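PDB 5IHP: cobyrinic Acid a,c-diamide synthase from Mycobacterium smegmatis, which binds ADP and magnesium as a ParA-family P-loop nucleotide-binding protein and may play a role in septum formation. Local coordinates for residues H149-P154 with P181-L186. Numbering follows the deposited sequence.
Sequences HDVIVP and PDLKLL
Val-151 and the chain around Lys-184 zip together as neighbouring parallel strands, and the pairing illustrates how a strand pair can be packed on both faces along its length yet open to solvent where it begins. Val-151 gives its N-H to Lys-184 O, with N and O 3.0 Å apart, and Val-151 O takes that of Leu-186 N at 3.0 Å, while Lys-184 N donates to His-149 O at 2.9 Å.

On the tightly packed face carrying Val-151, Val-153, Leu-183 and Leu-185, helix 165-178 lies over the strands. Val-151 CG1, placed between its own backbone N and carbonyl carbon (chi1 51°), sits between two leucine methyls, 3.9 Å from Leu-183 CD1 and 4.0 Å from Leu-185 CD1. The latter methyl also meets Val-153 CG2. The other face is packed as well: Leu-186 lays CD1 3.8 Å from Asp-150 CB, and its CB rests against Ile-152 CG2; helix 243-261 covers this group and supplies Trp-259, whose indole N-H binds Asp-150 OD2.

Packing gives way to solvent at the start of the strands. A water donates to both His-149 O and Asp-182 O, bridging the backbones where the pairing begins. The bent chain of Lys-184 leads away from Asp-150, and NZ turns back to Asp-182 O at 3.2 Å, above the carbonyl plane.

Joined through helix 165-178, strands 150-156 and 184-191 form a beta-alpha-beta crossover at one margin of the parallel core sheet characteristic of P-loop NTPases.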
loop_
_atom_site.group_PDB
_atom_site.type_symbol
_atom_site.label_atom_id
_atom_site.label_comp_id
_atom_site.label_asym_id
_atom_site.label_seq_id
_atom_site.Cartn_x
_atom_site.Cartn_y
_atom_site.Cartn_z
ATOM N N HIS A 149 2.135 -8.262 -6.086
ATOM C CA HIS A 149 3.150 -9.294 -5.907
ATOM C C HIS A 149 3.692 -9.305 -4.485
ATOM O O HIS A 149 4.006 -10.376 -3.957
ATOM C CB HIS A 149 4.302 -9.081 -6.884
ATOM C CG HIS A 149 3.861 -8.961 -8.305
ATOM N ND1 HIS A 149 4.191 -7.885 -9.100
ATOM C CD2 HIS A 149 3.091 -9.772 -9.067
ATOM C CE1 HIS A 149 3.663 -8.051 -10.301
ATOM N NE2 HIS A 149 2.986 -9.186 -10.306
ATOM N N ASP A 150 3.798 -8.128 -3.867
ATOM C CA ASP A 150 4.305 -7.960 -2.509
ATOM C C ASP A 150 3.319 -7.134 -1.686
ATOM O O ASP A 150 2.565 -6.314 -2.219
ATOM C CB ASP A 150 5.666 -7.250 -2.502
ATOM C CG ASP A 150 6.732 -8.005 -3.276
ATOM O OD1 ASP A 150 6.942 -9.197 -2.996
ATOM O OD2 ASP A 150 7.359 -7.403 -4.165
ATOM N N VAL A 151 3.352 -7.322 -0.366
ATOM C CA VAL A 151 2.552 -6.496 0.539
ATOM C C VAL A 151 3.385 -6.133 1.765
ATOM O O VAL A 151 4.138 -6.960 2.294
ATOM C CB VAL A 151 1.226 -7.199 0.933
ATOM C CG1 VAL A 151 1.480 -8.621 1.435
ATOM C CG2 VAL A 151 0.431 -6.363 1.971
ATOM N N ILE A 152 3.282 -4.870 2.194
ATOM C CA ILE A 152 3.833 -4.447 3.479
ATOM C C ILE A 152 2.689 -3.930 4.342
ATOM O O ILE A 152 1.648 -3.493 3.843
ATOM C CB ILE A 152 4.927 -3.372 3.328
ATOM C CG1 ILE A 152 4.379 -2.160 2.555
ATOM C CG2 ILE A 152 6.162 -3.961 2.636
ATOM C CD1 ILE A 152 5.377 -0.994 2.442
ATOM N N VAL A 153 2.883 -4.010 5.653
ATOM C CA VAL A 153 1.902 -3.578 6.641
ATOM C C VAL A 153 2.515 -2.449 7.447
ATOM O O VAL A 153 3.328 -2.688 8.344
ATOM C CB VAL A 153 1.496 -4.732 7.573
ATOM C CG1 VAL A 153 0.382 -4.279 8.532
ATOM C CG2 VAL A 153 1.130 -5.936 6.779
ATOM N N PRO A 154 2.174 -1.191 7.140
ATOM C CA PRO A 154 2.582 -0.098 8.029
ATOM C C PRO A 154 1.981 -0.357 9.394
ATOM O O PRO A 154 0.790 -0.641 9.523
ATOM C CB PRO A 154 1.987 1.152 7.373
ATOM C CG PRO A 154 1.829 0.776 5.951
ATOM C CD PRO A 154 1.413 -0.685 5.984
ATOM N N PRO A 181 -1.735 -16.934 -5.246
ATOM C CA PRO A 181 -0.728 -17.790 -4.597
ATOM C C PRO A 181 0.662 -17.181 -4.528
ATOM O O PRO A 181 1.435 -17.560 -3.644
ATOM C CB PRO A 181 -0.732 -19.058 -5.466
ATOM C CG PRO A 181 -2.058 -19.067 -6.140
ATOM C CD PRO A 181 -2.439 -17.625 -6.340
ATOM N N ASP A 182 1.013 -16.256 -5.419
ATOM C CA ASP A 182 2.358 -15.692 -5.437
ATOM C C ASP A 182 2.520 -14.454 -4.557
ATOM O O ASP A 182 3.612 -13.880 -4.530
ATOM C CB ASP A 182 2.758 -15.353 -6.876
ATOM C CG ASP A 182 2.673 -16.555 -7.797
ATOM O OD1 ASP A 182 3.052 -17.665 -7.360
ATOM O OD2 ASP A 182 2.204 -16.391 -8.947
ATOM N N LEU A 183 1.479 -14.024 -3.847
ATOM C CA LEU A 183 1.610 -12.865 -2.966
ATOM C C LEU A 183 2.636 -13.124 -1.862
ATOM O O LEU A 183 2.561 -14.136 -1.155
ATOM C CB LEU A 183 0.258 -12.528 -2.339
ATOM C CG LEU A 183 0.243 -11.356 -1.354
ATOM C CD1 LEU A 183 0.657 -10.069 -2.044
ATOM C CD2 LEU A 183 -1.130 -11.198 -0.706
ATOM N N LYS A 184 3.584 -12.203 -1.697
ATOM C CA LYS A 184 4.622 -12.331 -0.674
ATOM C C LYS A 184 4.424 -11.262 0.393
ATOM O O LYS A 184 4.379 -10.071 0.078
ATOM C CB LYS A 184 6.025 -12.202 -1.278
ATOM C CG LYS A 184 6.413 -13.295 -2.270
ATOM C CD LYS A 184 6.348 -14.688 -1.639
ATOM C CE LYS A 184 6.821 -15.772 -2.609
ATOM N NZ LYS A 184 5.992 -15.850 -3.849
ATOM N N LEU A 185 4.336 -11.681 1.657
ATOM C CA LEU A 185 4.308 -10.716 2.757
ATOM C C LEU A 185 5.742 -10.319 3.076
ATOM O O LEU A 185 6.495 -11.092 3.671
ATOM C CB LEU A 185 3.616 -11.292 3.987
ATOM C CG LEU A 185 3.703 -10.415 5.247
ATOM C CD1 LEU A 185 2.955 -9.094 5.076
ATOM C CD2 LEU A 185 3.154 -11.168 6.451
ATOM N N LEU A 186 6.131 -9.109 2.668
ATOM C CA LEU A 186 7.480 -8.630 2.969
ATOM C C LEU A 186 7.656 -8.368 4.458
ATOM O O LEU A 186 8.714 -8.670 5.024
ATOM C CB LEU A 186 7.787 -7.359 2.176
ATOM C CG LEU A 186 7.905 -7.532 0.656
ATOM C CD1 LEU A 186 8.321 -6.229 0.050
ATOM C CD2 LEU A 186 8.898 -8.629 0.312
HETATM O O HOH W 1 5.479 -12.257 -5.545
#